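Local atomic coordinates of major extracellular endoglucanase (Xanthomonas campestris pv. campestris, PDB entry 4TUF), a protein that catalyses the endohydrolysis of 1,4-beta-D-glucosidic linkages in cellulose, lichenin and cereal beta-D-glucans, here represented by its catalytic domain. Residues E120-G125 with T171-A176; N156-A161 with A194-T199; G214-L219 with L231-H236. All coordinates share one frame; numbering follows the deposited sequence.

Overall arrangement
All three contacts lie in the (beta/alpha)8 barrel of this family 5 glycosyl hydrolase catalytic domain. Contacts 1 and 2 interleave along the chain; contact 3 follows both. The centre of contact 2 is about 9 Å from that of contact 1 and about 8 Å from that of contact 3. Contacts 1 and 3 are about 15 Å apart, centre to centre, and do not touch. Trp-173 of contact 1 reaches Glu-196 and Ile-198 of contact 2. Contact 2 includes the end of strand 192-195, and contact 3 lies on its parallel neighbour, strand 231-238. Contact 2 carries Glu-157, the probable proton donor. Contact 1, on helix 173-187, and contact 3 both adjoin it.

Contact 1 (E120-G125 with T171-A176); sequences ELWYTG and TDWNKA. With 2HP (dihydrogenphosphate ion), chain H.
Trp-122 reaches from its loop onto the start of helix 173-187 and meets Ala-176 with a ring face. From CB, which points at the helix, the chain turns so that CG lies between the backbone N and the carbonyl carbon (chi1 52°). This carries the indole to the helix, and chi2 near 100° turns its face to the methyl of Ala-176. Ala-176 CB sits over the six-membered ring, 3.5 Å from its centroid, in a CH-pi contact. The nearest ring atom is Trp-122 CE2, 3.4 Å from Ala-176 CB. Leu-121 CB and Tyr-123 CD1 lie over the rim of the opposite face. NE1 turns to a different partner and hydrogen-bonds Glu-129 OE1. On the other flank, Trp-122 CE3 meets the edge of the Trp-173 ring at CE3, 3.9 Å away. At the tip, Trp-122 CH2 comes within 3.5 Å of Thr-171 C, which lies near the ring plane. Beyond the tryptophan, Asp-172 OD2 lies 2.8 Å from O3 of a dihydrogenphosphate ion, and OD1 hydrogen-bonds Thr-163 and Thr-166. In the (beta/alpha)8 barrel, the indole joins the loop after strand 105-110 to two helices, through Glu-129 to helix 129-143 and through Ala-176 to helix 173-187.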
loop_
_atom_site.group_PDB
_atom_site.type_symbol
_atom_site.label_atom_id
_atom_site.label_comp_id
_atom_site.label_asym_id
_atom_site.label_seq_id
_atom_site.Cartn_x
_atom_site.Cartn_y
_atom_site.Cartn_z
ATOM N N GLU A 120 14.719 -0.721 6.423
ATOM C CA GLU A 120 14.794 0.725 6.582
ATOM C C GLU A 120 15.052 1.404 5.241
ATOM O O GLU A 120 14.375 2.363 4.874
ATOM C CB GLU A 120 15.888 1.099 7.582
ATOM C CG GLU A 120 15.517 0.829 9.023
ATOM C CD GLU A 120 16.646 1.159 9.972
ATOM O OE1 GLU A 120 16.628 0.666 11.119
ATOM O OE2 GLU A 120 17.557 1.911 9.568
ATOM N N LEU A 121 16.032 0.889 4.509
ATOM C CA LEU A 121 16.407 1.447 3.221
ATOM C C LEU A 121 15.959 0.531 2.093
ATOM O O LEU A 121 15.437 -0.556 2.334
ATOM C CB LEU A 121 17.918 1.663 3.159
ATOM C CG LEU A 121 18.528 2.417 4.340
ATOM C CD1 LEU A 121 20.039 2.461 4.229
ATOM C CD2 LEU A 121 17.950 3.815 4.394
ATOM N N TRP A 122 16.180 0.961 0.858
ATOM C CA TRP A 122 15.752 0.188 -0.303
ATOM C C TRP A 122 16.716 -0.965 -0.588
ATOM O O TRP A 122 16.565 -1.684 -1.579
ATOM C CB TRP A 122 15.627 1.100 -1.527
ATOM C CG TRP A 122 16.856 1.909 -1.779
ATOM C CD1 TRP A 122 17.836 1.652 -2.694
ATOM C CD2 TRP A 122 17.254 3.101 -1.088
ATOM N NE1 TRP A 122 18.814 2.611 -2.616
ATOM C CE2 TRP A 122 18.482 3.510 -1.637
ATOM C CE3 TRP A 122 16.693 3.855 -0.054
ATOM C CZ2 TRP A 122 19.155 4.644 -1.193
ATOM C CZ3 TRP A 122 17.366 4.979 0.390
ATOM C CH2 TRP A 122 18.582 5.363 -0.179
ATOM N N TYR A 123 17.702 -1.140 0.287
ATOM C CA TYR A 123 18.716 -2.174 0.106
ATOM C C TYR A 123 19.169 -2.713 1.441
ATOM O O TYR A 123 19.031 -2.040 2.465
ATOM C CB TYR A 123 19.924 -1.630 -0.652
ATOM C CG TYR A 123 20.677 -0.515 0.066
ATOM C CD1 TYR A 123 20.280 0.815 -0.055
ATOM C CD2 TYR A 123 21.797 -0.793 0.839
ATOM C CE1 TYR A 123 20.970 1.826 0.586
ATOM C CE2 TYR A 123 22.494 0.214 1.480
ATOM C CZ TYR A 123 22.080 1.518 1.351
ATOM O OH TYR A 123 22.782 2.517 1.989
ATOM N N THR A 124 19.712 -3.928 1.427
ATOM C CA THR A 124 20.242 -4.541 2.640
ATOM C C THR A 124 21.611 -5.149 2.383
ATOM O O THR A 124 22.185 -4.984 1.311
ATOM C CB THR A 124 19.324 -5.641 3.170
ATOM O OG1 THR A 124 19.370 -6.758 2.275
ATOM C CG2 THR A 124 17.892 -5.142 3.284
ATOM N N GLY A 125 22.122 -5.878 3.363
ATOM C CA GLY A 125 23.402 -6.541 3.209
ATOM C C GLY A 125 23.340 -7.779 2.332
ATOM O O GLY A 125 24.361 -8.423 2.110
ATOM N N THR A 171 21.402 7.158 1.966
ATOM C CA THR A 171 20.188 7.150 2.776
ATOM C C THR A 171 19.024 7.957 2.192
ATOM O O THR A 171 17.900 7.856 2.682
ATOM C CB THR A 171 20.469 7.690 4.193
ATOM O OG1 THR A 171 20.978 9.026 4.107
ATOM C CG2 THR A 171 21.477 6.814 4.915
ATOM N N ASP A 172 19.282 8.757 1.163
ATOM C CA ASP A 172 18.239 9.621 0.610
ATOM C C ASP A 172 17.204 8.841 -0.200
ATOM O O ASP A 172 17.432 8.493 -1.357
ATOM C CB ASP A 172 18.851 10.724 -0.257
ATOM C CG ASP A 172 19.325 11.918 0.560
ATOM O OD1 ASP A 172 18.997 11.993 1.767
ATOM O OD2 ASP A 172 20.018 12.790 -0.010
ATOM N N TRP A 173 16.055 8.595 0.417
ATOM C CA TRP A 173 14.961 7.877 -0.223
ATOM C C TRP A 173 14.437 8.583 -1.469
ATOM O O TRP A 173 14.022 7.927 -2.429
ATOM C CB TRP A 173 13.818 7.670 0.773
ATOM C CG TRP A 173 12.533 7.222 0.149
ATOM C CD1 TRP A 173 11.312 7.814 0.284
ATOM C CD2 TRP A 173 12.337 6.089 -0.710
ATOM N NE1 TRP A 173 10.367 7.124 -0.436
ATOM C CE2 TRP A 173 10.968 6.061 -1.057
ATOM C CE3 TRP A 173 13.184 5.099 -1.222
ATOM C CZ2 TRP A 173 10.428 5.086 -1.897
ATOM C CZ3 TRP A 173 12.644 4.127 -2.058
ATOM C CH2 TRP A 173 11.280 4.131 -2.386
ATOM N N ASN A 174 14.452 9.913 -1.461
ATOM C CA ASN A 174 13.927 10.674 -2.595
ATOM C C ASN A 174 14.663 10.354 -3.894
ATOM O O ASN A 174 14.043 10.163 -4.936
ATOM C CB ASN A 174 13.993 12.178 -2.319
ATOM C CG ASN A 174 15.371 12.633 -1.910
ATOM O OD1 ASN A 174 15.996 12.036 -1.031
ATOM N ND2 ASN A 174 15.863 13.695 -2.548
ATOM N N LYS A 175 15.986 10.276 -3.823
ATOM C CA LYS A 175 16.781 9.990 -5.007
ATOM C C LYS A 175 16.622 8.539 -5.451
ATOM O O LYS A 175 16.591 8.245 -6.649
ATOM C CB LYS A 175 18.250 10.305 -4.745
ATOM C CG LYS A 175 18.476 11.724 -4.258
ATOM C CD LYS A 175 17.888 12.750 -5.215
ATOM C CE LYS A 175 18.740 12.914 -6.457
ATOM N NZ LYS A 175 18.281 14.083 -7.257
ATOM N N ALA A 176 16.521 7.632 -4.485
ATOM C CA ALA A 176 16.316 6.225 -4.797
ATOM C C ALA A 176 14.959 6.015 -5.466
ATOM O O ALA A 176 14.813 5.147 -6.325
ATOM C CB ALA A 176 16.431 5.385 -3.552
HETATM P P 2HP H . 22.206 12.887 -3.329
HETATM O O1 2HP H . 22.379 12.026 -4.562
HETATM O O2 2HP H . 21.433 14.144 -3.675
HETATM O O3 2HP H . 21.444 12.120 -2.276
HETATM O O4 2HP H . 23.575 13.249 -2.793
#

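Contact 2 (N156-A161 with A194-T199); sequences NEPHGA and AVEGIT
The backbone N of Glu-157 donates to Glu-196 OE1 at 2.8 Å, with an N-H...O angle of 159°. The donor does not lie in the carboxylate plane but comes from above it, 44° out. Glu-196 gets there with an extended chain, its CG beside the backbone N and anti to the carbonyl carbon (chi1 -55°). Its other oxygen, OE2, lies 3.3 Å from Asn-156 CA and forms a salt bridge with Arg-58. Arg-58 also bonds Asn-156 OD1, so one guanidinium ties the amide and the carboxylate together. This probably helps to offset the negative charge of Glu-196, which also lies near Asp-153. Asn-156 and Glu-157 form the Asn-Glu pair familiar from family 5 glycosyl hydrolases, just beyond strand 149-153 of the (beta/alpha)8 barrel. Glu-157 is probably the proton donor, as in related enzymes. Its side chain turns away from the 194-199 segment, and OE2 bonds Tyr-238 and His-236. The Glu-196 carboxylate thus holds the main chain of Glu-157 and leaves the Glu-157 carboxylate to other partners. Further along, the two segments run in nearly the same direction. The Pro-158 ring sits against the Gly-197 carbonyl, with CD 3.5 Å from Gly-197 O. Ile-198 CA makes a CH...O contact with Pro-158 O at 3.5 Å. His-159 CB then packs on Thr-199 CG2 at 3.7 Å, and Gly-160 N makes a weak bond to Thr-199 OG1. The imidazole of His-159 turns back toward its own segment. Its ND1 donates to Glu-157 O at 2.6 Å, with the oxygen close to the ring plane, and the ring stacks with Trp-212.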
loop_
_atom_site.group_PDB
_atom_site.type_symbol
_atom_site.label_atom_id
_atom_site.label_comp_id
_atom_site.label_asym_id
_atom_site.label_seq_id
_atom_site.Cartn_x
_atom_site.Cartn_y
_atom_site.Cartn_z
ATOM N N ASN A 156 8.074 -0.417 0.273
ATOM C CA ASN A 156 7.211 -0.275 1.431
ATOM C C ASN A 156 7.885 0.293 2.664
ATOM O O ASN A 156 8.907 -0.201 3.096
ATOM C CB ASN A 156 6.588 -1.628 1.777
ATOM C CG ASN A 156 5.485 -1.526 2.803
ATOM O OD1 ASN A 156 4.427 -0.988 2.534
ATOM N ND2 ASN A 156 5.728 -2.057 3.979
ATOM N N GLU A 157 7.262 1.306 3.251
ATOM C CA GLU A 157 7.608 1.797 4.578
ATOM C C GLU A 157 9.052 2.170 4.889
ATOM O O GLU A 157 9.639 1.647 5.830
ATOM C CB GLU A 157 7.024 0.887 5.643
ATOM C CG GLU A 157 5.516 0.839 5.563
ATOM C CD GLU A 157 4.887 0.205 6.767
ATOM O OE1 GLU A 157 5.563 -0.585 7.437
ATOM O OE2 GLU A 157 3.714 0.497 7.036
ATOM N N PRO A 158 9.611 3.113 4.154
ATOM C CA PRO A 158 10.961 3.569 4.463
ATOM C C PRO A 158 10.985 4.164 5.856
ATOM O O PRO A 158 10.052 4.835 6.254
ATOM C CB PRO A 158 11.198 4.658 3.428
ATOM C CG PRO A 158 10.353 4.265 2.282
ATOM C CD PRO A 158 9.130 3.649 2.874
ATOM N N HIS A 159 12.037 3.894 6.608
ATOM C CA HIS A 159 12.107 4.395 7.980
ATOM C C HIS A 159 13.536 4.316 8.493
ATOM O O HIS A 159 14.453 4.012 7.734
ATOM C CB HIS A 159 11.170 3.609 8.898
ATOM C CG HIS A 159 11.453 2.139 8.932
ATOM N ND1 HIS A 159 11.109 1.289 7.900
ATOM C CD2 HIS A 159 12.044 1.366 9.875
ATOM C CE1 HIS A 159 11.484 0.059 8.204
ATOM N NE2 HIS A 159 12.049 0.077 9.399
ATOM N N GLY A 160 13.726 4.600 9.777
ATOM C CA GLY A 160 15.037 4.491 10.393
ATOM C C GLY A 160 16.081 5.406 9.790
ATOM O O GLY A 160 16.037 6.625 9.965
ATOM N N ALA A 161 17.021 4.813 9.063
ATOM C CA ALA A 161 18.149 5.553 8.514
ATOM C C ALA A 161 17.764 6.311 7.245
ATOM O O ALA A 161 18.495 7.196 6.795
ATOM C CB ALA A 161 19.312 4.612 8.244
ATOM N N ALA A 194 3.920 4.995 -7.185
ATOM C CA ALA A 194 3.529 5.378 -5.830
ATOM C C ALA A 194 4.762 5.532 -4.951
ATOM O O ALA A 194 5.615 4.643 -4.899
ATOM C CB ALA A 194 2.569 4.367 -5.231
ATOM N N VAL A 195 4.856 6.669 -4.271
ATOM C CA VAL A 195 5.985 6.943 -3.395
ATOM C C VAL A 195 5.507 7.198 -1.973
ATOM O O VAL A 195 4.563 7.951 -1.746
ATOM C CB VAL A 195 6.799 8.149 -3.882
ATOM C CG1 VAL A 195 7.979 8.407 -2.950
ATOM C CG2 VAL A 195 7.277 7.915 -5.300
ATOM N N GLU A 196 6.156 6.549 -1.017
ATOM C CA GLU A 196 5.793 6.707 0.380
ATOM C C GLU A 196 6.746 7.660 1.070
ATOM O O GLU A 196 7.814 8.002 0.543
ATOM C CB GLU A 196 5.794 5.356 1.095
ATOM C CG GLU A 196 4.906 4.304 0.437
ATOM C CD GLU A 196 4.987 2.963 1.143
ATOM O OE1 GLU A 196 5.137 2.965 2.386
ATOM O OE2 GLU A 196 4.921 1.916 0.453
ATOM N N GLY A 197 6.356 8.088 2.261
ATOM C CA GLY A 197 7.197 8.962 3.041
ATOM C C GLY A 197 8.272 8.197 3.785
ATOM O O GLY A 197 8.500 7.010 3.550
ATOM N N ILE A 198 8.949 8.903 4.679
ATOM C CA ILE A 198 9.955 8.310 5.537
ATOM C C ILE A 198 9.507 8.539 6.973
ATOM O O ILE A 198 8.321 8.778 7.215
ATOM C CB ILE A 198 11.336 8.924 5.279
ATOM C CG1 ILE A 198 11.296 10.431 5.538
ATOM C CG2 ILE A 198 11.759 8.652 3.838
ATOM C CD1 ILE A 198 12.660 11.068 5.664
ATOM N N THR A 199 10.427 8.465 7.927
ATOM C CA THR A 199 10.086 8.849 9.291
ATOM C C THR A 199 10.763 10.175 9.653
ATOM O O THR A 199 10.508 11.191 9.001
ATOM C CB THR A 199 10.445 7.743 10.309
ATOM O OG1 THR A 199 11.765 7.251 10.061
ATOM C CG2 THR A 199 9.466 6.599 10.175
#

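Contact 3 (G214-L219 with L231-H236); sequences GNLQPL and LLLAPH
Leu-233 sets its CD1 methyl into the corner made by Leu-216 and Leu-219 of the 214-219 loop. Leu-233 CD1 is 3.7 Å from Leu-219 CD2, and these two side chains meet tip to tip. The same CD1 lies 4.1 Å from Leu-216 CD1. A backbone bond from Leu-219 N to Leu-216 O, 3.0 Å long, keeps the two sides of the corner close. Leu-219 takes up this place with CG anti to the backbone N (chi1 178°), which carries its end toward the strand. Leu-216 CD1 sits where the Leu-233 methyl and the Pro-235 ring adjoin, and touches both. It is 3.9 Å from Pro-235 CG, and these two side chains run at about a right angle. Phe-265 of helix 257-266 touches both Leu-216 and Pro-235 and adds to the same apolar cluster. At the far end the chains come together without side chains. Gly-214 CA lies 3.3 Å from His-236 O. A water bridges the backbones here, donating to Gly-214 O at 2.8 Å and to His-236 O at 2.9 Å. Gly-214 and Asn-215 form a classic beta bulge opposite Ile-198. The loop then turns at Asn-215, whose OD1 accepts from Gln-217 N in an Asx turn at 3.1 Å. Gln-217 NE2 reaches the same OD1 from the opposite face of the amide plane. These two bonds grip OD1, while ND2 bonds Thr-199 and Ser-205, so both ends of the amide are held. Strand 231-238 is one of the parallel barrel strands, and the loop packs against it. His-236 also touches Glu-278 of strand 276-280, probably the nucleophile. The polar link between the two backbones is thus the water at the Gly-214 end. The leucine end is held by apolar contact, and the Asn-215 and Gln-217 bonds shape the loop itself.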
loop_
_atom_site.group_PDB
_atom_site.type_symbol
_atom_site.label_atom_id
_atom_site.label_comp_id
_atom_site.label_asym_id
_atom_site.label_seq_id
_atom_site.Cartn_x
_atom_site.Cartn_y
_atom_site.Cartn_z
ATOM N N GLY A 214 5.415 7.328 6.764
ATOM C CA GLY A 214 4.335 8.247 7.079
ATOM C C GLY A 214 4.640 9.733 6.978
ATOM O O GLY A 214 3.720 10.551 7.070
ATOM N N ASN A 215 5.912 10.091 6.793
ATOM C CA ASN A 215 6.310 11.498 6.763
ATOM C C ASN A 215 6.648 11.987 5.363
ATOM O O ASN A 215 7.562 11.472 4.723
ATOM C CB ASN A 215 7.511 11.737 7.681
ATOM C CG ASN A 215 7.828 13.216 7.866
ATOM O OD1 ASN A 215 7.008 14.086 7.574
ATOM N ND2 ASN A 215 9.023 13.501 8.361
ATOM N N LEU A 216 5.923 13.001 4.901
ATOM C CA LEU A 216 6.170 13.567 3.582
ATOM C C LEU A 216 6.714 14.996 3.647
ATOM O O LEU A 216 6.922 15.631 2.607
ATOM C CB LEU A 216 4.890 13.543 2.754
ATOM C CG LEU A 216 4.517 12.203 2.134
ATOM C CD1 LEU A 216 3.162 12.324 1.477
ATOM C CD2 LEU A 216 5.570 11.794 1.124
ATOM N N GLN A 217 6.947 15.491 4.861
ATOM C CA GLN A 217 7.386 16.874 5.066
ATOM C C GLN A 217 8.575 17.327 4.198
ATOM O O GLN A 217 8.537 18.432 3.657
ATOM C CB GLN A 217 7.732 17.108 6.541
ATOM C CG GLN A 217 6.543 17.287 7.462
ATOM C CD GLN A 217 6.943 17.199 8.921
ATOM O OE1 GLN A 217 7.096 18.215 9.598
ATOM N NE2 GLN A 217 7.130 15.977 9.409
ATOM N N PRO A 218 9.630 16.492 4.058
ATOM C CA PRO A 218 10.786 16.982 3.290
ATOM C C PRO A 218 10.513 17.230 1.799
ATOM O O PRO A 218 11.352 17.827 1.122
ATOM C CB PRO A 218 11.817 15.860 3.462
ATOM C CG PRO A 218 11.441 15.188 4.726
ATOM C CD PRO A 218 9.939 15.213 4.725
ATOM N N LEU A 219 9.360 16.795 1.301
ATOM C CA LEU A 219 8.972 17.053 -0.086
ATOM C C LEU A 219 8.793 18.549 -0.354
ATOM O O LEU A 219 8.857 19.008 -1.494
ATOM C CB LEU A 219 7.685 16.294 -0.420
ATOM C CG LEU A 219 7.082 16.456 -1.813
ATOM C CD1 LEU A 219 8.091 16.050 -2.881
ATOM C CD2 LEU A 219 5.813 15.630 -1.933
ATOM N N LEU A 231 3.134 10.642 -10.774
ATOM C CA LEU A 231 3.479 10.579 -9.356
ATOM C C LEU A 231 2.259 10.511 -8.452
ATOM O O LEU A 231 1.414 11.404 -8.446
ATOM C CB LEU A 231 4.332 11.776 -8.958
ATOM C CG LEU A 231 4.637 11.864 -7.463
ATOM C CD1 LEU A 231 5.423 10.647 -6.977
ATOM C CD2 LEU A 231 5.383 13.147 -7.166
ATOM N N LEU A 232 2.187 9.436 -7.679
ATOM C CA LEU A 232 1.106 9.229 -6.731
ATOM C C LEU A 232 1.720 9.097 -5.343
ATOM O O LEU A 232 2.535 8.205 -5.108
ATOM C CB LEU A 232 0.299 7.984 -7.111
ATOM C CG LEU A 232 -0.845 7.486 -6.226
ATOM C CD1 LEU A 232 -2.009 8.474 -6.186
ATOM C CD2 LEU A 232 -1.315 6.121 -6.717
ATOM N N LEU A 233 1.371 10.002 -4.434
ATOM C CA LEU A 233 1.918 9.949 -3.082
ATOM C C LEU A 233 1.053 9.035 -2.219
ATOM O O LEU A 233 -0.181 9.145 -2.218
ATOM C CB LEU A 233 1.997 11.344 -2.470
ATOM C CG LEU A 233 2.887 12.399 -3.130
ATOM C CD1 LEU A 233 2.709 13.717 -2.405
ATOM C CD2 LEU A 233 4.351 11.983 -3.117
ATOM N N ALA A 234 1.695 8.129 -1.489
ATOM C CA ALA A 234 0.956 7.090 -0.777
ATOM C C ALA A 234 1.512 6.793 0.614
ATOM O O ALA A 234 1.970 5.685 0.874
ATOM C CB ALA A 234 0.933 5.812 -1.612
ATOM N N PRO A 235 1.452 7.771 1.525
ATOM C CA PRO A 235 1.989 7.512 2.860
ATOM C C PRO A 235 1.121 6.530 3.640
ATOM O O PRO A 235 0.010 6.203 3.216
ATOM C CB PRO A 235 1.967 8.892 3.514
ATOM C CG PRO A 235 0.827 9.578 2.860
ATOM C CD PRO A 235 0.826 9.102 1.434
ATOM N N HIS A 236 1.635 6.065 4.770
ATOM C CA HIS A 236 0.876 5.210 5.660
ATOM C C HIS A 236 0.567 5.962 6.947
ATOM O O HIS A 236 1.297 6.875 7.335
ATOM C CB HIS A 236 1.650 3.927 5.975
ATOM C CG HIS A 236 1.939 3.079 4.776
ATOM N ND1 HIS A 236 2.463 1.808 4.878
ATOM C CD2 HIS A 236 1.778 3.317 3.452
ATOM C CE1 HIS A 236 2.616 1.301 3.666
ATOM N NE2 HIS A 236 2.207 2.196 2.783
HETATM O O HOH W 1 1.669 9.503 8.605
#